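Local coordinates for citrate synthase (Thermotoga maritima, PDB 2P2W), which probably catalyses the condensation of oxaloacetate with acetyl-CoA to give citrate and CoA, the entry step of the tricarboxylic acid cycle, at residues 14-19 against 27-32; 35-40 against 170-175; 92-97 against 120-125. All blocks are in the same frame, centred on the assembly; numbering follows the deposited sequence.

Contact 1 (14-19 against 27-32); sequences SSICYL and YYRGIP
An antiparallel beta hairpin, strands 17-20 and 25-28, pairs Tyr18 with Tyr27 in one of the few beta elements of the largely helical citrate synthase fold. They are a hydrogen-bonded pair: Tyr27 N donates to Tyr18 O at 3.0 Å and Tyr18 N donates to Tyr27 O at 3.1 Å. Cys17 and Tyr28 follow as a non-hydrogen-bonded pair, and the side chain of Tyr28 lies about 8 Å from a bound citrate. Where strand 17-20 begins, the short bond from Arg29 N to Ile16 O (2.7 Å) extends the pairing into a type I' turn, Tyr28 to Ile31. Gly30 suits this turn, because at its backbone angles a CB would be jammed against the carbonyl O of Arg29.

On one face of the sheet the two tyrosines lie side by side and point the same way. Tyr18 CD2 meets Tyr27 CD1 at 3.5 Å, rim to rim, with the ring planes only 13° apart and neither ring over the other. Tyr18 reaches this position with CG anti to the backbone N (chi1 174°), and its ring also meets that of Tyr349 of the second subunit. Just before the hairpin, Ser14 pairs in parallel with a strand of that subunit.

The Arg29 side chain, extended from CG to NE, runs back past Ile16 to Ser15. Ile16 CG1 comes over one face of its guanidinium, 3.7 Å from Arg29 NH2, while NH2 also donates to Leu49 O of helix 42-51. Two waters lie at the guanidinium edge, in its plane: one links NH2 to Ser15 OG, and the other accepts from Arg29 NH1 at 2.9 Å and donates to Ser15 O at 3.0 Å.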
loop_
_atom_site.group_PDB
_atom_site.type_symbol
_atom_site.label_atom_id
_atom_site.label_comp_id
_atom_site.label_asym_id
_atom_site.label_seq_id
_atom_site.Cartn_x
_atom_site.Cartn_y
_atom_site.Cartn_z
ATOM N N SER A 14 -7.419 15.270 13.188
ATOM C CA SER A 14 -6.105 14.906 13.689
ATOM C C SER A 14 -5.517 16.009 14.567
ATOM O O SER A 14 -5.703 17.199 14.334
ATOM C CB SER A 14 -5.187 14.650 12.492
ATOM O OG SER A 14 -3.910 14.216 12.962
ATOM N N SER A 15 -4.825 15.567 15.637
ATOM C CA SER A 15 -4.129 16.516 16.487
ATOM C C SER A 15 -2.605 16.402 16.331
ATOM O O SER A 15 -1.830 16.975 17.091
ATOM C CB SER A 15 -4.526 16.231 17.933
ATOM O OG SER A 15 -3.989 14.968 18.330
ATOM N N ILE A 16 -2.172 15.604 15.328
ATOM C CA ILE A 16 -0.739 15.346 15.147
ATOM C C ILE A 16 -0.004 16.520 14.492
ATOM O O ILE A 16 1.051 16.955 14.935
ATOM C CB ILE A 16 -0.581 14.110 14.264
ATOM C CG1 ILE A 16 -1.092 12.863 14.985
ATOM C CG2 ILE A 16 0.910 13.891 13.941
ATOM C CD1 ILE A 16 -1.045 11.624 14.091
ATOM N N CYS A 17 -0.556 17.047 13.409
ATOM C CA CYS A 17 0.131 18.094 12.669
ATOM C C CYS A 17 -0.776 19.105 11.994
ATOM O O CYS A 17 -1.796 18.749 11.408
ATOM C CB CYS A 17 1.025 17.423 11.622
ATOM S SG CYS A 17 1.561 18.441 10.229
ATOM N N TYR A 18 -0.392 20.373 12.087
ATOM C CA TYR A 18 -1.148 21.435 11.447
ATOM C C TYR A 18 -0.324 21.950 10.279
ATOM O O TYR A 18 0.804 22.417 10.454
ATOM C CB TYR A 18 -1.445 22.579 12.421
ATOM C CG TYR A 18 -2.099 23.773 11.751
ATOM C CD1 TYR A 18 -3.194 23.606 10.899
ATOM C CD2 TYR A 18 -1.608 25.063 11.945
ATOM C CE1 TYR A 18 -3.781 24.697 10.253
ATOM C CE2 TYR A 18 -2.187 26.161 11.306
ATOM C CZ TYR A 18 -3.269 25.972 10.461
ATOM O OH TYR A 18 -3.829 27.053 9.818
ATOM N N LEU A 19 -0.894 21.842 9.085
ATOM C CA LEU A 19 -0.244 22.287 7.865
ATOM C C LEU A 19 -0.929 23.562 7.383
ATOM O O LEU A 19 -2.075 23.523 6.941
ATOM C CB LEU A 19 -0.353 21.199 6.798
ATOM C CG LEU A 19 0.160 21.519 5.393
ATOM C CD1 LEU A 19 1.613 21.944 5.454
ATOM C CD2 LEU A 19 -0.006 20.290 4.510
ATOM N N TYR A 27 3.573 22.639 11.643
ATOM C CA TYR A 27 3.704 22.438 13.081
ATOM C C TYR A 27 3.481 20.979 13.467
ATOM O O TYR A 27 2.629 20.309 12.893
ATOM C CB TYR A 27 2.666 23.287 13.828
ATOM C CG TYR A 27 2.619 24.741 13.416
ATOM C CD1 TYR A 27 1.844 25.149 12.333
ATOM C CD2 TYR A 27 3.351 25.707 14.103
ATOM C CE1 TYR A 27 1.793 26.482 11.942
ATOM C CE2 TYR A 27 3.308 27.047 13.723
ATOM C CZ TYR A 27 2.526 27.426 12.643
ATOM O OH TYR A 27 2.466 28.747 12.271
ATOM N N TYR A 28 4.257 20.497 14.432
ATOM C CA TYR A 28 4.097 19.141 14.949
ATOM C C TYR A 28 3.456 19.351 16.318
ATOM O O TYR A 28 4.082 19.915 17.220
ATOM C CB TYR A 28 5.445 18.447 15.139
ATOM C CG TYR A 28 6.157 18.028 13.868
ATOM C CD1 TYR A 28 5.580 18.218 12.608
ATOM C CD2 TYR A 28 7.416 17.424 13.933
ATOM C CE1 TYR A 28 6.249 17.813 11.438
ATOM C CE2 TYR A 28 8.085 17.021 12.783
ATOM C CZ TYR A 28 7.499 17.217 11.541
ATOM O OH TYR A 28 8.176 16.822 10.408
ATOM N N ARG A 29 2.212 18.909 16.466
ATOM C CA ARG A 29 1.485 19.073 17.721
ATOM C C ARG A 29 1.672 20.469 18.328
ATOM O O ARG A 29 1.916 20.612 19.531
ATOM C CB ARG A 29 1.900 17.989 18.727
ATOM C CG ARG A 29 1.415 16.585 18.347
ATOM C CD ARG A 29 1.769 15.555 19.415
ATOM N NE ARG A 29 1.544 14.178 18.974
ATOM C CZ ARG A 29 0.349 13.610 18.836
ATOM N NH1 ARG A 29 -0.755 14.298 19.100
ATOM N NH2 ARG A 29 0.258 12.346 18.441
ATOM N N GLY A 30 1.572 21.495 17.485
ATOM C CA GLY A 30 1.687 22.868 17.960
ATOM C C GLY A 30 3.042 23.559 17.894
ATOM O O GLY A 30 3.116 24.790 17.990
ATOM N N ILE A 31 4.112 22.792 17.735
ATOM C CA ILE A 31 5.450 23.372 17.675
ATOM C C ILE A 31 5.936 23.503 16.234
ATOM O O ILE A 31 5.833 22.560 15.443
ATOM C CB ILE A 31 6.465 22.510 18.466
ATOM C CG1 ILE A 31 6.014 22.377 19.923
ATOM C CG2 ILE A 31 7.853 23.142 18.406
ATOM C CD1 ILE A 31 6.975 21.575 20.795
ATOM N N PRO A 32 6.476 24.680 15.872
ATOM C CA PRO A 32 6.977 24.913 14.513
ATOM C C PRO A 32 8.040 23.870 14.171
ATOM O O PRO A 32 8.937 23.608 14.971
ATOM C CB PRO A 32 7.561 26.323 14.595
ATOM C CG PRO A 32 6.722 26.974 15.653
ATOM C CD PRO A 32 6.634 25.888 16.701
HETATM O O HOH W 1 -2.840 12.071 18.189
HETATM O O HOH W 2 -1.364 16.994 20.058
HETATM O O HOH W 3 0.283 21.427 15.083
#

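Contact 2 (35-40 against 170-175); sequences ELAEKS and FILLME
Ile171 presses against Ala37 where helix 33-39 packs on the C-terminal end of helix 163-173, a buried helix-helix contact of the mainly alpha-helical citrate synthase fold. The tight part sets the branches of Ile171 against the backbone of helix 33-39. Ile171 CG2, anti to its own backbone N, sits 3.6 Å from Ala37 N and also touches Leu36 CB. The other branch carries Ile171 CD1 along helix 33-39, to 3.6 Å from Leu36 O and on to the carbonyl carbon of Ser40. Beside it Leu172 turns its end toward the same helix and sets CD2 3.6 Å from Ala37 CB; Phe262 of helix 258-270 packs on both Ala37 and Leu172. With an alanine in place of Ile171, both methyl ends vanish, which would probably open a gap against Ala37 and the last turn of helix 33-39.

The outer side of helix 33-39 is looser. Glu38 and Lys39 are exposed and turn away from residues 170-175, and Tyr357 of the second subunit packs on Glu35 and Lys39. One turn of helix is spanned here by a salt bridge, in which Lys39 NZ meets Glu35 OE2 at 2.6 Å, nearly in line with its C-O bond.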
loop_
_atom_site.group_PDB
_atom_site.type_symbol
_atom_site.label_atom_id
_atom_site.label_comp_id
_atom_site.label_asym_id
_atom_site.label_seq_id
_atom_site.Cartn_x
_atom_site.Cartn_y
_atom_site.Cartn_z
ATOM N N GLU A 35 11.728 24.790 14.593
ATOM C CA GLU A 35 12.229 24.856 15.958
ATOM C C GLU A 35 12.770 23.482 16.341
ATOM O O GLU A 35 13.859 23.358 16.908
ATOM C CB GLU A 35 11.116 25.251 16.924
ATOM C CG GLU A 35 11.033 26.731 17.192
ATOM C CD GLU A 35 11.003 27.026 18.675
ATOM O OE1 GLU A 35 9.894 27.050 19.253
ATOM O OE2 GLU A 35 12.091 27.225 19.262
ATOM N N LEU A 36 12.001 22.446 16.026
ATOM C CA LEU A 36 12.417 21.084 16.337
ATOM C C LEU A 36 13.636 20.684 15.507
ATOM O O LEU A 36 14.595 20.118 16.032
ATOM C CB LEU A 36 11.253 20.115 16.087
ATOM C CG LEU A 36 10.072 20.320 17.042
ATOM C CD1 LEU A 36 8.830 19.627 16.523
ATOM C CD2 LEU A 36 10.457 19.791 18.418
ATOM N N ALA A 37 13.612 20.995 14.215
ATOM C CA ALA A 37 14.727 20.645 13.337
ATOM C C ALA A 37 16.042 21.251 13.830
ATOM O O ALA A 37 17.114 20.665 13.667
ATOM C CB ALA A 37 14.438 21.112 11.912
ATOM N N GLU A 38 15.946 22.427 14.437
ATOM C CA GLU A 38 17.116 23.131 14.944
ATOM C C GLU A 38 17.539 22.708 16.350
ATOM O O GLU A 38 18.723 22.490 16.611
ATOM C CB GLU A 38 16.837 24.635 14.938
ATOM C CG GLU A 38 17.964 25.491 15.483
ATOM C CD GLU A 38 17.548 26.937 15.674
ATOM O OE1 GLU A 38 16.852 27.477 14.789
ATOM O OE2 GLU A 38 17.918 27.533 16.709
ATOM N N LYS A 39 16.567 22.578 17.245
ATOM C CA LYS A 39 16.847 22.255 18.641
ATOM C C LYS A 39 16.636 20.824 19.129
ATOM O O LYS A 39 17.108 20.468 20.211
ATOM C CB LYS A 39 16.026 23.187 19.535
ATOM C CG LYS A 39 16.221 24.667 19.235
ATOM C CD LYS A 39 15.254 25.523 20.039
ATOM C CE LYS A 39 15.588 27.001 19.916
ATOM N NZ LYS A 39 14.418 27.856 20.267
ATOM N N SER A 40 15.939 20.001 18.353
ATOM C CA SER A 40 15.658 18.639 18.797
ATOM C C SER A 40 16.562 17.584 18.178
ATOM O O SER A 40 17.590 17.898 17.579
ATOM C CB SER A 40 14.187 18.301 18.508
ATOM O OG SER A 40 13.740 17.201 19.288
ATOM N N PHE A 170 15.949 14.755 8.762
ATOM C CA PHE A 170 14.984 13.726 9.142
ATOM C C PHE A 170 13.810 14.346 9.897
ATOM O O PHE A 170 12.647 14.060 9.606
ATOM C CB PHE A 170 15.632 12.658 10.025
ATOM C CG PHE A 170 16.477 11.667 9.273
ATOM C CD1 PHE A 170 16.113 11.236 8.001
ATOM C CD2 PHE A 170 17.603 11.109 9.876
ATOM C CE1 PHE A 170 16.855 10.258 7.340
ATOM C CE2 PHE A 170 18.351 10.132 9.227
ATOM C CZ PHE A 170 17.976 9.703 7.955
ATOM N N ILE A 171 14.119 15.197 10.869
ATOM C CA ILE A 171 13.089 15.850 11.661
ATOM C C ILE A 171 12.109 16.612 10.762
ATOM O O ILE A 171 10.896 16.529 10.945
ATOM C CB ILE A 171 13.723 16.814 12.697
ATOM C CG1 ILE A 171 14.573 16.011 13.687
ATOM C CG2 ILE A 171 12.640 17.596 13.428
ATOM C CD1 ILE A 171 15.373 16.863 14.655
ATOM N N LEU A 172 12.637 17.339 9.783
ATOM C CA LEU A 172 11.793 18.098 8.861
ATOM C C LEU A 172 10.872 17.201 8.024
ATOM O O LEU A 172 9.799 17.630 7.600
ATOM C CB LEU A 172 12.659 18.922 7.904
ATOM C CG LEU A 172 13.438 20.105 8.476
ATOM C CD1 LEU A 172 14.363 20.679 7.405
ATOM C CD2 LEU A 172 12.460 21.159 8.959
ATOM N N LEU A 173 11.295 15.961 7.799
ATOM C CA LEU A 173 10.539 15.017 6.979
ATOM C C LEU A 173 9.681 14.000 7.731
ATOM O O LEU A 173 9.010 13.183 7.110
ATOM C CB LEU A 173 11.508 14.247 6.071
ATOM C CG LEU A 173 12.335 15.051 5.066
ATOM C CD1 LEU A 173 13.502 14.202 4.558
ATOM C CD2 LEU A 173 11.443 15.490 3.912
ATOM N N MET A 174 9.687 14.037 9.056
ATOM C CA MET A 174 8.921 13.058 9.815
ATOM C C MET A 174 7.415 13.061 9.615
ATOM O O MET A 174 6.786 12.003 9.637
ATOM C CB MET A 174 9.178 13.212 11.312
ATOM C CG MET A 174 10.475 12.627 11.797
ATOM S SD MET A 174 10.546 12.703 13.593
ATOM C CE MET A 174 12.184 12.057 13.873
ATOM N N GLU A 175 6.830 14.233 9.405
ATOM C CA GLU A 175 5.379 14.296 9.311
ATOM C C GLU A 175 4.795 15.485 8.554
ATOM O O GLU A 175 5.335 16.588 8.615
ATOM C CB GLU A 175 4.832 14.298 10.744
ATOM C CG GLU A 175 3.491 14.975 10.932
ATOM C CD GLU A 175 2.348 14.138 10.416
ATOM O OE1 GLU A 175 2.544 12.915 10.262
ATOM O OE2 GLU A 175 1.257 14.704 10.176
#

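Contact 3 (92-97 against 120-125); sequences DVLKIF and SVFPTI
Lys95 NZ has two partners: it forms a salt bridge with Asp92 OD1 (2.9 Å), one turn earlier in helix 90-98, and a hydrogen bond with Ser197 OG of the second subunit. Asp92 is shared, since its OD2 forms a salt bridge with Lys207, which is likely to favour a charged carboxylate.

Between residues 92-97 and 120-125 the contact is apolar and buried. The two segments cross at 122°, their axes 10.3 Å apart at closest approach, and Ile125 fills the space between them. With CG1 beside the backbone N (chi1 -70°), Ile125 CG2 lies anti to it and packs on Val93 CG1 at 3.7 Å and on Leu94 CD2 at 3.8 Å. The longer branch slides past Phe97, placing Ile125 CD1 3.6 Å from Phe97 CB. Within helix 90-98, Val93 CG1 lies at the edge of the Phe97 ring, in its plane.

Leu94 crosses Phe122 at about a right angle. Leu94 CD2 stands over one face of the Phe122 ring, offset toward its rim and 4.0 Å from the centroid, in a CH-pi contact, while Leu94 CD1 touches Phe122 CE2 at 3.7 Å.

Helix 110-133 is kinked here: Pro123 has no N-H to give, and Thr124 N forms a weak bond to Val121 O. Helix 317-337 packs on Leu94, Phe122 and Pro123, helix 195-207 on Leu94, Lys95 and Phe122, and helix 147-156 on Pro123 and Thr124.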
loop_
_atom_site.group_PDB
_atom_site.type_symbol
_atom_site.label_atom_id
_atom_site.label_comp_id
_atom_site.label_asym_id
_atom_site.label_seq_id
_atom_site.Cartn_x
_atom_site.Cartn_y
_atom_site.Cartn_z
ATOM N N ASP A 92 12.169 -0.890 -2.047
ATOM C CA ASP A 92 11.755 -2.283 -2.196
ATOM C C ASP A 92 12.417 -3.162 -1.140
ATOM O O ASP A 92 11.810 -4.111 -0.641
ATOM C CB ASP A 92 12.089 -2.803 -3.597
ATOM C CG ASP A 92 11.206 -2.186 -4.670
ATOM O OD1 ASP A 92 10.119 -1.683 -4.319
ATOM O OD2 ASP A 92 11.591 -2.211 -5.856
ATOM N N VAL A 93 13.662 -2.840 -0.806
ATOM C CA VAL A 93 14.398 -3.585 0.209
ATOM C C VAL A 93 13.633 -3.487 1.528
ATOM O O VAL A 93 13.462 -4.485 2.237
ATOM C CB VAL A 93 15.827 -3.008 0.385
ATOM C CG1 VAL A 93 16.511 -3.649 1.582
ATOM C CG2 VAL A 93 16.638 -3.264 -0.881
ATOM N N LEU A 94 13.168 -2.281 1.846
ATOM C CA LEU A 94 12.396 -2.058 3.066
ATOM C C LEU A 94 11.121 -2.906 3.060
ATOM O O LEU A 94 10.770 -3.511 4.072
ATOM C CB LEU A 94 12.033 -0.575 3.204
ATOM C CG LEU A 94 13.163 0.368 3.640
ATOM C CD1 LEU A 94 12.723 1.820 3.498
ATOM C CD2 LEU A 94 13.546 0.059 5.077
ATOM N N LYS A 95 10.429 -2.952 1.921
ATOM C CA LYS A 95 9.200 -3.740 1.810
ATOM C C LYS A 95 9.463 -5.193 2.176
ATOM O O LYS A 95 8.730 -5.802 2.964
ATOM C CB LYS A 95 8.654 -3.712 0.382
ATOM C CG LYS A 95 8.062 -2.399 -0.082
ATOM C CD LYS A 95 7.664 -2.562 -1.535
ATOM C CE LYS A 95 7.468 -1.235 -2.233
ATOM N NZ LYS A 95 7.282 -1.465 -3.693
ATOM N N ILE A 96 10.511 -5.746 1.574
ATOM C CA ILE A 96 10.893 -7.134 1.809
ATOM C C ILE A 96 11.089 -7.445 3.285
ATOM O O ILE A 96 10.473 -8.363 3.827
ATOM C CB ILE A 96 12.202 -7.481 1.068
ATOM C CG1 ILE A 96 11.987 -7.385 -0.445
ATOM C CG2 ILE A 96 12.668 -8.881 1.465
ATOM C CD1 ILE A 96 13.277 -7.494 -1.259
ATOM N N PHE A 97 11.952 -6.681 3.942
ATOM C CA PHE A 97 12.255 -6.983 5.338
ATOM C C PHE A 97 11.088 -6.679 6.302
ATOM O O PHE A 97 11.042 -7.157 7.425
ATOM C CB PHE A 97 13.530 -6.229 5.744
ATOM C CG PHE A 97 14.738 -6.920 5.166
ATOM C CD1 PHE A 97 15.159 -8.136 5.693
ATOM C CD2 PHE A 97 15.398 -6.371 4.075
ATOM C CE1 PHE A 97 16.235 -8.806 5.122
ATOM C CE2 PHE A 97 16.473 -7.048 3.507
ATOM C CZ PHE A 97 16.894 -8.269 4.019
ATOM N N SER A 120 12.896 1.892 14.594
ATOM C CA SER A 120 14.261 1.685 15.073
ATOM C C SER A 120 15.114 0.819 14.152
ATOM O O SER A 120 16.327 1.003 14.085
ATOM C CB SER A 120 14.244 1.053 16.471
ATOM O OG SER A 120 13.556 1.879 17.398
ATOM N N VAL A 121 14.490 -0.116 13.441
ATOM C CA VAL A 121 15.242 -1.007 12.562
ATOM C C VAL A 121 15.415 -0.533 11.112
ATOM O O VAL A 121 16.234 -1.085 10.371
ATOM C CB VAL A 121 14.627 -2.437 12.583
ATOM C CG1 VAL A 121 13.337 -2.480 11.777
ATOM C CG2 VAL A 121 15.646 -3.454 12.071
ATOM N N PHE A 122 14.671 0.498 10.710
ATOM C CA PHE A 122 14.773 1.024 9.343
ATOM C C PHE A 122 16.219 1.277 8.878
ATOM O O PHE A 122 16.625 0.806 7.815
ATOM C CB PHE A 122 13.969 2.328 9.207
ATOM C CG PHE A 122 12.651 2.175 8.482
ATOM C CD1 PHE A 122 11.655 1.333 8.973
ATOM C CD2 PHE A 122 12.394 2.905 7.324
ATOM C CE1 PHE A 122 10.418 1.225 8.318
ATOM C CE2 PHE A 122 11.161 2.804 6.666
ATOM C CZ PHE A 122 10.175 1.962 7.166
ATOM N N PRO A 123 17.012 2.025 9.666
ATOM C CA PRO A 123 18.401 2.310 9.277
ATOM C C PRO A 123 19.278 1.068 9.140
ATOM O O PRO A 123 20.204 1.034 8.332
ATOM C CB PRO A 123 18.892 3.239 10.395
ATOM C CG PRO A 123 17.636 3.921 10.849
ATOM C CD PRO A 123 16.656 2.770 10.887
ATOM N N THR A 124 18.993 0.054 9.946
ATOM C CA THR A 124 19.762 -1.182 9.905
ATOM C C THR A 124 19.498 -1.895 8.585
ATOM O O THR A 124 20.416 -2.420 7.957
ATOM C CB THR A 124 19.381 -2.101 11.074
ATOM O OG1 THR A 124 19.579 -1.396 12.306
ATOM C CG2 THR A 124 20.244 -3.362 11.069
ATOM N N ILE A 125 18.237 -1.908 8.165
ATOM C CA ILE A 125 17.868 -2.543 6.904
ATOM C C ILE A 125 18.622 -1.868 5.763
ATOM O O ILE A 125 19.235 -2.540 4.932
ATOM C CB ILE A 125 16.346 -2.427 6.638
ATOM C CG1 ILE A 125 15.579 -3.314 7.623
ATOM C CG2 ILE A 125 16.024 -2.830 5.200
ATOM C CD1 ILE A 125 14.072 -3.120 7.573
#

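From the N terminus, contact 1 closes first, its two segments joined by only seven residues of hairpin. The chain then passes from strand 31-32 straight into helix 33-39, where contact 2 opens; this one closes after 129 mainly helical residues. Contact 3 is nested wholly inside that long loop, joining helices 90-98 and 110-133, and does not touch the other two. Contacts 1 and 2 do meet: Tyr28 OH of the hairpin bonds to Ile171 O and Glu175 N, tying the sheet to the end of helix 163-173. All three contacts have neighbours in the second subunit, so each contact lies close to the dimer interface.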